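Long-range contacts in 5-formaminoimidazole-4-carboxamide-1-(beta)-D-ribofuranosyl 5'-monophosphate synthetase (Methanocaldococcus jannaschii, PDB 2R7L), which catalyses the ATP- and formate-dependent formylation of AICAR to FAICAR in purine biosynthesis, without folates: residues Ile19-Leu24 with Ile88-Gly93; Ser29-Lys34 with Pro336-Gln341; Glu39-Val44 with Arg345-Ala350. One frame throughout, in Å; residues are numbered along the deposited sequence.

Contact 1. Residues Ile19-Leu24 with Ile88-Gly93; sequences ITIATL and IVVPHG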
ATOM      1  N   ILE A  19     -18.580  -4.638 -19.183  1.00 41.70           N
ATOM      2  CA  ILE A  19     -19.360  -5.356 -18.179  1.00 44.51           C
ATOM      3  C   ILE A  19     -19.342  -4.581 -16.864  1.00 47.44           C
ATOM      4  O   ILE A  19     -18.274  -4.262 -16.329  1.00 45.83           O
ATOM      5  CB  ILE A  19     -18.834  -6.787 -17.951  1.00 41.62           C
ATOM      6  CG1 ILE A  19     -18.914  -7.607 -19.239  1.00 41.86           C
ATOM      7  CG2 ILE A  19     -19.599  -7.476 -16.826  1.00 40.60           C
ATOM      8  CD1 ILE A  19     -20.291  -7.676 -19.843  1.00 42.04           C
ATOM      9  N   THR A  20     -20.529  -4.253 -16.367  1.00 42.35           N
ATOM     10  CA  THR A  20     -20.651  -3.582 -15.082  1.00 44.80           C
ATOM     11  C   THR A  20     -21.219  -4.543 -14.039  1.00 42.39           C
ATOM     12  O   THR A  20     -21.714  -5.626 -14.371  1.00 42.74           O
ATOM     13  CB  THR A  20     -21.557  -2.350 -15.159  1.00 40.76           C
ATOM     14  OG1 THR A  20     -22.908  -2.767 -15.383  1.00 40.00           O
ATOM     15  CG2 THR A  20     -21.114  -1.417 -16.279  1.00 40.18           C
ATOM     16  N   ILE A  21     -21.134  -4.147 -12.777  1.00 36.42           N
ATOM     17  CA  ILE A  21     -21.710  -4.937 -11.696  1.00 33.12           C
ATOM     18  C   ILE A  21     -22.826  -4.139 -11.070  1.00 30.93           C
ATOM     19  O   ILE A  21     -22.637  -2.976 -10.703  1.00 35.03           O
ATOM     20  CB  ILE A  21     -20.657  -5.327 -10.643  1.00 32.96           C
ATOM     21  CG1 ILE A  21     -19.734  -6.403 -11.220  1.00 29.41           C
ATOM     22  CG2 ILE A  21     -21.335  -5.822  -9.355  1.00 30.16           C
ATOM     23  CD1 ILE A  21     -18.565  -6.761 -10.336  1.00 29.55           C
ATOM     24  N   ALA A  22     -24.005  -4.748 -10.987  1.00 33.43           N
ATOM     25  CA  ALA A  22     -25.158  -4.076 -10.409  1.00 35.79           C
ATOM     26  C   ALA A  22     -25.753  -4.838  -9.215  1.00 33.97           C
ATOM     27  O   ALA A  22     -25.596  -6.057  -9.082  1.00 29.28           O
ATOM     28  CB  ALA A  22     -26.221  -3.838 -11.474  1.00 35.20           C
ATOM     29  N   THR A  23     -26.440  -4.098  -8.357  1.00 30.56           N
ATOM     30  CA  THR A  23     -27.126  -4.670  -7.216  1.00 36.22           C
ATOM     31  C   THR A  23     -28.072  -3.609  -6.680  1.00 36.19           C
ATOM     32  O   THR A  23     -27.978  -2.440  -7.052  1.00 34.97           O
ATOM     33  CB  THR A  23     -26.129  -5.112  -6.115  1.00 36.90           C
ATOM     34  OG1 THR A  23     -26.718  -6.140  -5.307  1.00 40.83           O
ATOM     35  CG2 THR A  23     -25.725  -3.938  -5.247  1.00 29.47           C
ATOM     36  N   LEU A  24     -29.001  -4.021  -5.822  1.00 40.14           N
ATOM     37  CA  LEU A  24     -29.922  -3.079  -5.193  1.00 34.68           C
ATOM     38  C   LEU A  24     -29.247  -2.432  -3.995  1.00 27.49           C
ATOM     39  O   LEU A  24     -28.533  -3.094  -3.245  1.00 36.46           O
ATOM     40  CB  LEU A  24     -31.224  -3.788  -4.773  1.00 37.08           C
ATOM     41  CG  LEU A  24     -32.160  -3.063  -3.802  1.00 38.92           C
ATOM     42  CD1 LEU A  24     -32.800  -1.861  -4.466  1.00 40.78           C
ATOM     43  CD2 LEU A  24     -33.231  -4.006  -3.263  1.00 41.24           C
ATOM     44  N   ILE A  88     -24.023  -7.441 -14.756  1.00 33.87           N
ATOM     45  CA  ILE A  88     -24.231  -8.699 -14.051  1.00 27.20           C
ATOM     46  C   ILE A  88     -24.719  -8.334 -12.650  1.00 42.30           C
ATOM     47  O   ILE A  88     -24.022  -7.634 -11.907  1.00 44.98           O
ATOM     48  CB  ILE A  88     -22.942  -9.508 -13.924  1.00 32.53           C
ATOM     49  CG1 ILE A  88     -22.396  -9.878 -15.308  1.00 35.58           C
ATOM     50  CG2 ILE A  88     -23.164 -10.759 -13.062  1.00 28.67           C
ATOM     51  CD1 ILE A  88     -21.083 -10.642 -15.256  1.00 35.63           C
ATOM     52  N   VAL A  89     -25.920  -8.792 -12.299  1.00 42.97           N
ATOM     53  CA  VAL A  89     -26.507  -8.489 -10.993  1.00 42.28           C
ATOM     54  C   VAL A  89     -25.977  -9.410  -9.899  1.00 38.89           C
ATOM     55  O   VAL A  89     -25.925 -10.633 -10.071  1.00 38.24           O
ATOM     56  CB  VAL A  89     -28.044  -8.577 -11.021  1.00 48.84           C
ATOM     57  CG1 VAL A  89     -28.617  -8.492  -9.605  1.00 45.93           C
ATOM     58  CG2 VAL A  89     -28.617  -7.473 -11.900  1.00 47.16           C
ATOM     59  N   VAL A  90     -25.571  -8.818  -8.780  1.00 35.49           N
ATOM     60  CA  VAL A  90     -25.189  -9.599  -7.601  1.00 37.57           C
ATOM     61  C   VAL A  90     -26.374  -9.630  -6.631  1.00 36.90           C
ATOM     62  O   VAL A  90     -26.792  -8.594  -6.107  1.00 36.17           O
ATOM     63  CB  VAL A  90     -23.919  -9.037  -6.915  1.00 34.84           C
ATOM     64  CG1 VAL A  90     -23.618  -9.789  -5.621  1.00 34.32           C
ATOM     65  CG2 VAL A  90     -22.726  -9.125  -7.867  1.00 30.71           C
ATOM     66  N   PRO A  91     -26.943 -10.822  -6.419  1.00 36.64           N
ATOM     67  CA  PRO A  91     -28.149 -10.934  -5.616  1.00 41.28           C
ATOM     68  C   PRO A  91     -27.856 -10.915  -4.119  1.00 39.49           C
ATOM     69  O   PRO A  91     -26.784 -11.351  -3.678  1.00 45.27           O
ATOM     70  CB  PRO A  91     -28.700 -12.300  -6.023  1.00 36.85           C
ATOM     71  CG  PRO A  91     -27.484 -13.099  -6.321  1.00 42.20           C
ATOM     72  CD  PRO A  91     -26.489 -12.132  -6.922  1.00 38.46           C
ATOM     73  N   HIS A  92     -28.808 -10.403  -3.353  1.00 42.45           N
ATOM     74  CA  HIS A  92     -28.729 -10.433  -1.903  1.00 43.37           C
ATOM     75  C   HIS A  92     -30.118 -10.404  -1.250  1.00 47.17           C
ATOM     76  O   HIS A  92     -31.138 -10.235  -1.928  1.00 42.32           O
ATOM     77  CB  HIS A  92     -27.856  -9.287  -1.390  1.00 38.13           C
ATOM     78  CG  HIS A  92     -28.345  -7.926  -1.772  1.00 35.01           C
ATOM     79  ND1 HIS A  92     -29.616  -7.483  -1.484  1.00 35.52           N
ATOM     80  CD2 HIS A  92     -27.716  -6.893  -2.381  1.00 33.58           C
ATOM     81  CE1 HIS A  92     -29.757  -6.241  -1.910  1.00 35.08           C
ATOM     82  NE2 HIS A  92     -28.619  -5.860  -2.462  1.00 38.98           N
ATOM     83  N   GLY A  93     -30.136 -10.559   0.073  1.00 48.04           N
ATOM     84  CA  GLY A  93     -31.371 -10.624   0.856  1.00 46.76           C
ATOM     85  C   GLY A  93     -32.469  -9.655   0.466  1.00 40.71           C
ATOM     86  O   GLY A  93     -33.581 -10.075   0.143  1.00 41.88           O
TER

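Contact 2. Residues Ser29-Lys34 with Pro336-Gln341; sequences SLHILK and PLSMGQ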
ATOM      1  N   SER A  29     -24.884  -4.058  -0.180  1.00 35.06           N
ATOM      2  CA  SER A  29     -24.460  -3.432  -1.428  1.00 36.72           C
ATOM      3  C   SER A  29     -23.194  -2.580  -1.283  1.00 33.15           C
ATOM      4  O   SER A  29     -22.388  -2.500  -2.207  1.00 39.42           O
ATOM      5  CB  SER A  29     -25.591  -2.602  -2.028  1.00 29.21           C
ATOM      6  OG  SER A  29     -25.827  -1.454  -1.237  1.00 34.63           O
ATOM      7  N   LEU A  30     -23.012  -1.954  -0.126  1.00 34.28           N
ATOM      8  CA  LEU A  30     -21.862  -1.061   0.070  1.00 30.43           C
ATOM      9  C   LEU A  30     -20.525  -1.704  -0.282  1.00 24.18           C
ATOM     10  O   LEU A  30     -19.710  -1.079  -0.952  1.00 29.35           O
ATOM     11  CB  LEU A  30     -21.824  -0.487   1.482  1.00 23.98           C
ATOM     12  CG  LEU A  30     -22.813   0.655   1.727  1.00 25.74           C
ATOM     13  CD1 LEU A  30     -22.766   1.111   3.175  1.00 21.92           C
ATOM     14  CD2 LEU A  30     -22.537   1.803   0.792  1.00 26.53           C
ATOM     15  N   HIS A  31     -20.297  -2.938   0.152  1.00 21.28           N
ATOM     16  CA  HIS A  31     -19.045  -3.608  -0.179  1.00 23.82           C
ATOM     17  C   HIS A  31     -19.135  -4.412  -1.467  1.00 28.94           C
ATOM     18  O   HIS A  31     -18.119  -4.720  -2.084  1.00 32.09           O
ATOM     19  CB  HIS A  31     -18.497  -4.445   0.986  1.00 24.72           C
ATOM     20  CG  HIS A  31     -19.392  -5.565   1.420  1.00 30.17           C
ATOM     21  ND1 HIS A  31     -19.385  -6.802   0.814  1.00 33.22           N
ATOM     22  CD2 HIS A  31     -20.299  -5.642   2.423  1.00 25.60           C
ATOM     23  CE1 HIS A  31     -20.262  -7.587   1.411  1.00 24.56           C
ATOM     24  NE2 HIS A  31     -20.822  -6.911   2.397  1.00 25.91           N
ATOM     25  N   ILE A  32     -20.353  -4.743  -1.882  1.00 24.13           N
ATOM     26  CA  ILE A  32     -20.552  -5.315  -3.201  1.00 27.87           C
ATOM     27  C   ILE A  32     -20.131  -4.301  -4.261  1.00 29.67           C
ATOM     28  O   ILE A  32     -19.463  -4.649  -5.239  1.00 27.28           O
ATOM     29  CB  ILE A  32     -22.025  -5.714  -3.449  1.00 33.02           C
ATOM     30  CG1 ILE A  32     -22.363  -7.010  -2.713  1.00 32.34           C
ATOM     31  CG2 ILE A  32     -22.290  -5.883  -4.946  1.00 29.64           C
ATOM     32  CD1 ILE A  32     -23.868  -7.331  -2.678  1.00 28.30           C
ATOM     33  N   LEU A  33     -20.533  -3.047  -4.067  1.00 26.17           N
ATOM     34  CA  LEU A  33     -20.214  -1.995  -5.017  1.00 32.48           C
ATOM     35  C   LEU A  33     -18.757  -1.537  -4.846  1.00 37.54           C
ATOM     36  O   LEU A  33     -18.017  -1.427  -5.829  1.00 35.58           O
ATOM     37  CB  LEU A  33     -21.201  -0.826  -4.886  1.00 28.76           C
ATOM     38  CG  LEU A  33     -22.677  -1.129  -5.179  1.00 33.55           C
ATOM     39  CD1 LEU A  33     -23.556   0.098  -4.953  1.00 31.75           C
ATOM     40  CD2 LEU A  33     -22.876  -1.679  -6.591  1.00 37.97           C
ATOM     41  N   LYS A  34     -18.343  -1.290  -3.604  1.00 30.87           N
ATOM     42  CA  LYS A  34     -16.942  -0.952  -3.326  1.00 31.86           C
ATOM     43  C   LYS A  34     -15.992  -2.005  -3.881  1.00 28.42           C
ATOM     44  O   LYS A  34     -15.024  -1.679  -4.563  1.00 35.18           O
ATOM     45  CB  LYS A  34     -16.687  -0.771  -1.829  1.00 25.70           C
ATOM     46  CG  LYS A  34     -15.280  -0.254  -1.490  1.00 30.46           C
ATOM     47  CD  LYS A  34     -15.026   1.101  -2.123  1.00 25.52           C
ATOM     48  CE  LYS A  34     -13.588   1.569  -1.906  1.00 29.90           C
ATOM     49  NZ  LYS A  34     -13.412   2.976  -2.341  1.00 36.17           N
ATOM     50  N   PRO A 336      -6.917  -5.967   2.462  1.00 30.07           N
ATOM     51  CA  PRO A 336      -8.203  -5.680   3.104  1.00 26.16           C
ATOM     52  C   PRO A 336      -9.381  -6.188   2.250  1.00 29.78           C
ATOM     53  O   PRO A 336     -10.197  -5.395   1.769  1.00 21.48           O
ATOM     54  CB  PRO A 336      -8.209  -4.153   3.181  1.00 28.45           C
ATOM     55  CG  PRO A 336      -7.369  -3.720   1.993  1.00 24.54           C
ATOM     56  CD  PRO A 336      -6.291  -4.756   1.893  1.00 30.08           C
ATOM     57  N   LEU A 337      -9.463  -7.505   2.077  1.00 21.47           N
ATOM     58  CA  LEU A 337     -10.418  -8.119   1.158  1.00 24.49           C
ATOM     59  C   LEU A 337     -11.796  -8.325   1.791  1.00 27.88           C
ATOM     60  O   LEU A 337     -11.913  -9.046   2.780  1.00 19.73           O
ATOM     61  CB  LEU A 337      -9.867  -9.477   0.695  1.00 20.62           C
ATOM     62  CG  LEU A 337     -10.746 -10.326  -0.226  1.00 27.01           C
ATOM     63  CD1 LEU A 337     -10.836  -9.717  -1.620  1.00 25.71           C
ATOM     64  CD2 LEU A 337     -10.211 -11.743  -0.308  1.00 23.43           C
ATOM     65  N   SER A 338     -12.826  -7.698   1.218  1.00 20.73           N
ATOM     66  CA  SER A 338     -14.216  -7.949   1.614  1.00 23.29           C
ATOM     67  C   SER A 338     -14.850  -9.036   0.757  1.00 28.47           C
ATOM     68  O   SER A 338     -14.310  -9.419  -0.276  1.00 24.43           O
ATOM     69  CB  SER A 338     -15.059  -6.679   1.480  1.00 21.42           C
ATOM     70  OG  SER A 338     -15.205  -6.328   0.110  1.00 30.68           O
ATOM     71  N   MET A 339     -16.009  -9.527   1.189  1.00 29.19           N
ATOM     72  CA  MET A 339     -16.758 -10.490   0.397  1.00 20.66           C
ATOM     73  C   MET A 339     -17.173  -9.881  -0.943  1.00 25.24           C
ATOM     74  O   MET A 339     -17.078 -10.526  -1.988  1.00 29.71           O
ATOM     75  CB  MET A 339     -17.995 -10.976   1.157  1.00 25.04           C
ATOM     76  CG  MET A 339     -18.783 -12.031   0.404  1.00 18.88           C
ATOM     77  SD  MET A 339     -17.863 -13.553   0.144  1.00 28.59           S
ATOM     78  CE  MET A 339     -18.018 -14.378   1.728  1.00 29.65           C
ATOM     79  N   GLY A 340     -17.643  -8.639  -0.908  1.00 18.21           N
ATOM     80  CA  GLY A 340     -17.986  -7.922  -2.140  1.00 22.09           C
ATOM     81  C   GLY A 340     -16.865  -7.891  -3.182  1.00 35.29           C
ATOM     82  O   GLY A 340     -17.120  -8.036  -4.387  1.00 25.61           O
ATOM     83  N   GLN A 341     -15.624  -7.695  -2.730  1.00 26.85           N
ATOM     84  CA  GLN A 341     -14.478  -7.669  -3.639  1.00 23.55           C
ATOM     85  C   GLN A 341     -14.108  -9.056  -4.144  1.00 28.52           C
ATOM     86  O   GLN A 341     -13.634  -9.205  -5.273  1.00 26.13           O
ATOM     87  CB  GLN A 341     -13.241  -7.019  -2.998  1.00 26.04           C
ATOM     88  CG  GLN A 341     -12.107  -6.846  -4.017  1.00 19.91           C
ATOM     89  CD  GLN A 341     -10.889  -6.137  -3.479  1.00 30.53           C
ATOM     90  OE1 GLN A 341     -10.811  -5.805  -2.294  1.00 25.88           O
ATOM     91  NE2 GLN A 341      -9.913  -5.901  -4.360  1.00 24.03           N
TER
HETATM   92  O   HOH W   1     -19.009  -7.095  -6.084  1.00 29.09           O

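Contact 3. Residues Glu39-Val44 with Arg345-Ala350; sequences EGFSTV and REIKMA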
ATOM      1  N   GLU A  39     -11.993  -3.657  -8.046  1.00 23.37           N
ATOM      2  CA  GLU A  39     -11.543  -4.622  -9.061  1.00 29.47           C
ATOM      3  C   GLU A  39     -11.579  -4.046 -10.485  1.00 32.17           C
ATOM      4  O   GLU A  39     -11.215  -4.719 -11.444  1.00 39.25           O
ATOM      5  CB  GLU A  39     -12.361  -5.915  -8.986  1.00 29.82           C
ATOM      6  CG  GLU A  39     -12.079  -6.741  -7.725  1.00 28.61           C
ATOM      7  CD  GLU A  39     -10.674  -7.311  -7.704  1.00 35.65           C
ATOM      8  OE1 GLU A  39     -10.305  -8.018  -8.670  1.00 41.61           O
ATOM      9  OE2 GLU A  39      -9.936  -7.059  -6.726  1.00 28.43           O
ATOM     10  N   GLY A  40     -12.029  -2.803 -10.617  1.00 26.15           N
ATOM     11  CA  GLY A  40     -11.957  -2.106 -11.897  1.00 29.12           C
ATOM     12  C   GLY A  40     -13.273  -1.967 -12.626  1.00 32.53           C
ATOM     13  O   GLY A  40     -13.323  -1.406 -13.717  1.00 36.98           O
ATOM     14  N   PHE A  41     -14.347  -2.469 -12.022  1.00 30.31           N
ATOM     15  CA  PHE A  41     -15.662  -2.386 -12.635  1.00 28.38           C
ATOM     16  C   PHE A  41     -16.277  -1.021 -12.427  1.00 28.25           C
ATOM     17  O   PHE A  41     -15.990  -0.344 -11.443  1.00 33.25           O
ATOM     18  CB  PHE A  41     -16.606  -3.435 -12.046  1.00 30.94           C
ATOM     19  CG  PHE A  41     -16.246  -4.838 -12.394  1.00 27.51           C
ATOM     20  CD1 PHE A  41     -16.755  -5.434 -13.534  1.00 28.13           C
ATOM     21  CD2 PHE A  41     -15.413  -5.571 -11.571  1.00 22.59           C
ATOM     22  CE1 PHE A  41     -16.430  -6.745 -13.850  1.00 26.65           C
ATOM     23  CE2 PHE A  41     -15.081  -6.871 -11.878  1.00 28.60           C
ATOM     24  CZ  PHE A  41     -15.587  -7.461 -13.021  1.00 30.58           C
ATOM     25  N   SER A  42     -17.109  -0.613 -13.378  1.00 28.66           N
ATOM     26  CA  SER A  42     -18.042   0.466 -13.139  1.00 34.12           C
ATOM     27  C   SER A  42     -19.293  -0.182 -12.522  1.00 32.51           C
ATOM     28  O   SER A  42     -19.644  -1.306 -12.868  1.00 33.48           O
ATOM     29  CB  SER A  42     -18.382   1.188 -14.441  1.00 32.34           C
ATOM     30  OG  SER A  42     -19.089   2.387 -14.175  1.00 35.01           O
ATOM     31  N   THR A  43     -19.944   0.516 -11.596  1.00 36.47           N
ATOM     32  CA  THR A  43     -21.011  -0.088 -10.801  1.00 35.30           C
ATOM     33  C   THR A  43     -22.359   0.600 -10.968  1.00 37.24           C
ATOM     34  O   THR A  43     -22.432   1.824 -11.093  1.00 37.12           O
ATOM     35  CB  THR A  43     -20.682  -0.034  -9.308  1.00 31.12           C
ATOM     36  OG1 THR A  43     -20.406   1.323  -8.945  1.00 32.21           O
ATOM     37  CG2 THR A  43     -19.484  -0.909  -8.978  1.00 30.62           C
ATOM     38  N   VAL A  44     -23.424  -0.199 -10.924  1.00 39.92           N
ATOM     39  CA  VAL A  44     -24.794   0.314 -10.986  1.00 38.83           C
ATOM     40  C   VAL A  44     -25.552  -0.004  -9.693  1.00 34.03           C
ATOM     41  O   VAL A  44     -25.576  -1.146  -9.237  1.00 33.59           O
ATOM     42  CB  VAL A  44     -25.559  -0.294 -12.183  1.00 43.02           C
ATOM     43  CG1 VAL A  44     -26.963   0.284 -12.266  1.00 41.37           C
ATOM     44  CG2 VAL A  44     -24.790  -0.053 -13.483  1.00 39.99           C
ATOM     45  N   ARG A 345     -13.955 -10.148  -8.045  1.00 31.97           N
ATOM     46  CA  ARG A 345     -12.771 -10.778  -8.572  1.00 34.62           C
ATOM     47  C   ARG A 345     -13.109 -12.042  -9.358  1.00 40.98           C
ATOM     48  O   ARG A 345     -12.550 -12.276 -10.427  1.00 40.11           O
ATOM     49  CB  ARG A 345     -11.809 -11.102  -7.431  1.00 31.71           C
ATOM     50  CG  ARG A 345     -10.658 -11.985  -7.841  1.00 33.54           C
ATOM     51  CD  ARG A 345      -9.568 -11.903  -6.806  1.00 44.31           C
ATOM     52  NE  ARG A 345      -9.303 -10.509  -6.471  1.00 45.16           N
ATOM     53  CZ  ARG A 345      -8.663 -10.104  -5.380  1.00 46.49           C
ATOM     54  NH1 ARG A 345      -8.225 -10.992  -4.497  1.00 48.13           N
ATOM     55  NH2 ARG A 345      -8.477  -8.809  -5.167  1.00 37.82           N
ATOM     56  N   GLU A 346     -14.015 -12.857  -8.823  1.00 40.69           N
ATOM     57  CA  GLU A 346     -14.436 -14.071  -9.509  1.00 32.78           C
ATOM     58  C   GLU A 346     -15.065 -13.674 -10.835  1.00 28.54           C
ATOM     59  O   GLU A 346     -14.850 -14.323 -11.847  1.00 30.53           O
ATOM     60  CB  GLU A 346     -15.415 -14.895  -8.658  1.00 35.09           C
ATOM     61  CG  GLU A 346     -15.509 -16.395  -9.040  1.00 24.89           C
ATOM     62  CD  GLU A 346     -14.315 -17.205  -8.564  1.00 32.62           C
ATOM     63  OE1 GLU A 346     -13.346 -16.607  -8.038  1.00 36.17           O
ATOM     64  OE2 GLU A 346     -14.337 -18.450  -8.708  1.00 33.05           O
ATOM     65  N   ILE A 347     -15.829 -12.592 -10.830  1.00 21.30           N
ATOM     66  CA  ILE A 347     -16.408 -12.094 -12.068  1.00 28.31           C
ATOM     67  C   ILE A 347     -15.299 -11.655 -13.034  1.00 37.70           C
ATOM     68  O   ILE A 347     -15.294 -12.057 -14.200  1.00 39.66           O
ATOM     69  CB  ILE A 347     -17.427 -10.970 -11.815  1.00 28.79           C
ATOM     70  CG1 ILE A 347     -18.619 -11.518 -11.006  1.00 31.70           C
ATOM     71  CG2 ILE A 347     -17.917 -10.396 -13.132  1.00 33.40           C
ATOM     72  CD1 ILE A 347     -19.682 -10.474 -10.637  1.00 23.50           C
ATOM     73  N   LYS A 348     -14.349 -10.863 -12.531  1.00 33.15           N
ATOM     74  CA  LYS A 348     -13.194 -10.424 -13.310  1.00 31.18           C
ATOM     75  C   LYS A 348     -12.491 -11.616 -13.951  1.00 30.89           C
ATOM     76  O   LYS A 348     -12.400 -11.707 -15.172  1.00 39.30           O
ATOM     77  CB  LYS A 348     -12.220  -9.646 -12.419  1.00 31.22           C
ATOM     78  CG  LYS A 348     -11.174  -8.831 -13.164  1.00 34.98           C
ATOM     79  CD  LYS A 348     -10.165  -8.253 -12.188  1.00 32.49           C
ATOM     80  CE  LYS A 348      -9.471  -7.043 -12.759  1.00 40.04           C
ATOM     81  NZ  LYS A 348      -8.752  -6.267 -11.709  1.00 49.29           N
ATOM     82  N   MET A 349     -12.018 -12.537 -13.122  1.00 30.39           N
ATOM     83  CA  MET A 349     -11.335 -13.737 -13.591  1.00 34.51           C
ATOM     84  C   MET A 349     -12.134 -14.582 -14.578  1.00 41.81           C
ATOM     85  O   MET A 349     -11.561 -15.177 -15.498  1.00 36.49           O
ATOM     86  CB  MET A 349     -10.935 -14.609 -12.410  1.00 29.41           C
ATOM     87  CG  MET A 349      -9.580 -14.279 -11.840  1.00 45.81           C
ATOM     88  SD  MET A 349      -9.101 -15.483 -10.590  1.00 60.70           S
ATOM     89  CE  MET A 349      -9.092 -17.010 -11.537  1.00 57.66           C
ATOM     90  N   ALA A 350     -13.446 -14.670 -14.368  1.00 40.97           N
ATOM     91  CA  ALA A 350     -14.288 -15.457 -15.252  1.00 40.67           C
ATOM     92  C   ALA A 350     -14.326 -14.821 -16.640  1.00 41.28           C
ATOM     93  O   ALA A 350     -14.140 -15.508 -17.646  1.00 39.18           O
ATOM     94  CB  ALA A 350     -15.691 -15.595 -14.680  1.00 41.77           C
TER
HETATM   95  O   HOH W   2      -7.596  -8.217  -9.360  1.00 47.20           O

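Contact 1. Residues Ile19-Leu24 with Ile88-Gly93
Strands 20-24 and 87-89 lie parallel at one side of the four-stranded parallel sheet of the N-terminal, Rossmann-like domain, with Ile21 paired to Ile88 and Ala22 to Val89. Ile88 N donates to Thr20 O at 3.0 Å, Ala22 N to Ile88 O at 3.0 Å, and Val90 N to Ala22 O at 2.8 Å. Ala22 O also receives the CA-H of Val89. The side chains of Ile21 and Ile88 share a face of the sheet, and there Ile347 of helix 339-353 touches both; Ala22 and Val89 point to the other face. CG2 of Ile21 meets CG2 of Val90 at 3.9 Å, while CG2 of Ile19 touches CD1 of Ile88 at 3.8 Å.

Past the ladder, side chains take over the bonding. With OG1 anti to the backbone N (chi1 -156°), Thr23 turns its hydroxyl to Val90 O and donates in the carbonyl plane at 2.6 Å. His92, the N-cap residue before helix 93-99, reaches back toward the strand end. Its ring also meets that of His27, which with Ser94 binds AICAR, so His92 stands behind the AICAR site, its side chain about 7 Å from the nucleotide. His92 NE2 donates to Leu24 O at 2.9 Å, with the oxygen lying almost in the ring plane.

Contact 2. Residues Ser29-Lys34 with Pro336-Gln341
The His31 ring turns an edge to Gly340: ND1 accepts a weak, bent bond from Gly340 N (3.1 Å, 133° at the hydrogen), and Gly340 CA lies near the ring plane at the same edge. Met339 CB comes obliquely to CE1 at 4.1 Å, its side chain running beside the histidine in the same direction. Thr319 and Met323 of a nearby loop also pack on His31. The histidine's CG sits between the backbone N and the carbonyl carbon (chi1 62°), and that torsion sets ND1 beside the amide of Gly340 in the first turn of helix 339-353.

The backbones come very close here, with Ile32 CA only 3.8 Å from Gly340 CA. Gly340 CA gives a CH...O contact to His31 O at 3.2 Å, and a side chain at this position would run into that carbonyl and Ile32 N. Beside this junction one water donates to both Ile32 O and Gly340 O.

Ser338 is the N-cap: its OG accepts from Gln341 N at 3.2 Å, and the same oxygen packs on His31 CB at 3.9 Å. Without the hydroxyl, as with an alanine here, Gln341 N is likely to lose its capping acceptor, and the first turn of the helix beside His31 to be less firmly held.

Helix 29-38 is thus wedged between helix 339-353, reached through His31 and Ile32, and the parallel sheet, where Ile32 and Leu33 pack on Thr23 of strand 20-24 and Leu33 also touches strand 43-47. At the N-terminal end of helix 29-38, Glu265 of a second subunit hydrogen-bonds to Ser29 OG and Leu30 N.

Contact 3. Residues Glu39-Val44 with Arg345-Ala350
Glu39 and Arg345 meet at a slant, their carboxylate and guanidinium planes 61° apart, so the salt bridge is not a flat two-pronged pair. Arg345 NH2 donates at 2.8 Å to Glu39 OE2, which it meets from above the carboxylate plane although the oxygen lies close to the guanidinium plane. NE points almost straight at Glu39 OE1 but from 3.5 Å, a weak bond. A bend at chi2 (-67°) brings the glutamate's carboxylate alongside CB of Arg345. Gln341 NE2 is a further donor to OE2, so two side chains of the helix grip this oxygen.

Lys348 crosses Glu39 at about a right angle, its chain extended beyond CG. NZ thereby reaches Glu39 O at 2.9 Å, coming from above the carbonyl plane; its ion pair with OE1 is long, and a water that donates to OE1 and accepts from NZ links the two. A weak bond also joins NZ to Asn333 of a neighbouring subunit.

Phe41 lies obliquely to both of its helix partners. Its CZ touches CG2 of Ile347 at 3.7 Å, and its ring edge is turned to Lys348 N, with CE2 near Lys348 CB. Ile21 and Ala36 pack on the same ring.

Between the two groups of contacts Gly40, with positive phi (106°), ends helix 29-38 in a Schellman motif. The whole is a helix-to-strand turn of the Rossmann-like domain, held against the C-terminal helix 339-353 by a salt-bridge network beside an apolar patch.

Overall arrangement
The three contacts cluster in one part of the fold, their centres 11 to 12 Å apart. Strand 20-24, helix 29-38 and strand 43-47 follow one another in the chain as a beta-alpha-beta unit and supply the first segments of contacts 1, 2 and 3 in turn. Contact 1 closes within the N-terminal domain, pairing 20-24 with strand 87-89, while 43-47 flanks 20-24 on its other side. Contacts 2 and 3 span some 300 residues and share helix 339-353, which returns from the ATP-grasp part to pack on the N-terminal domain. Of the three, contact 1 comes nearest to AICAR, through His92, and contact 3 lies away from the site.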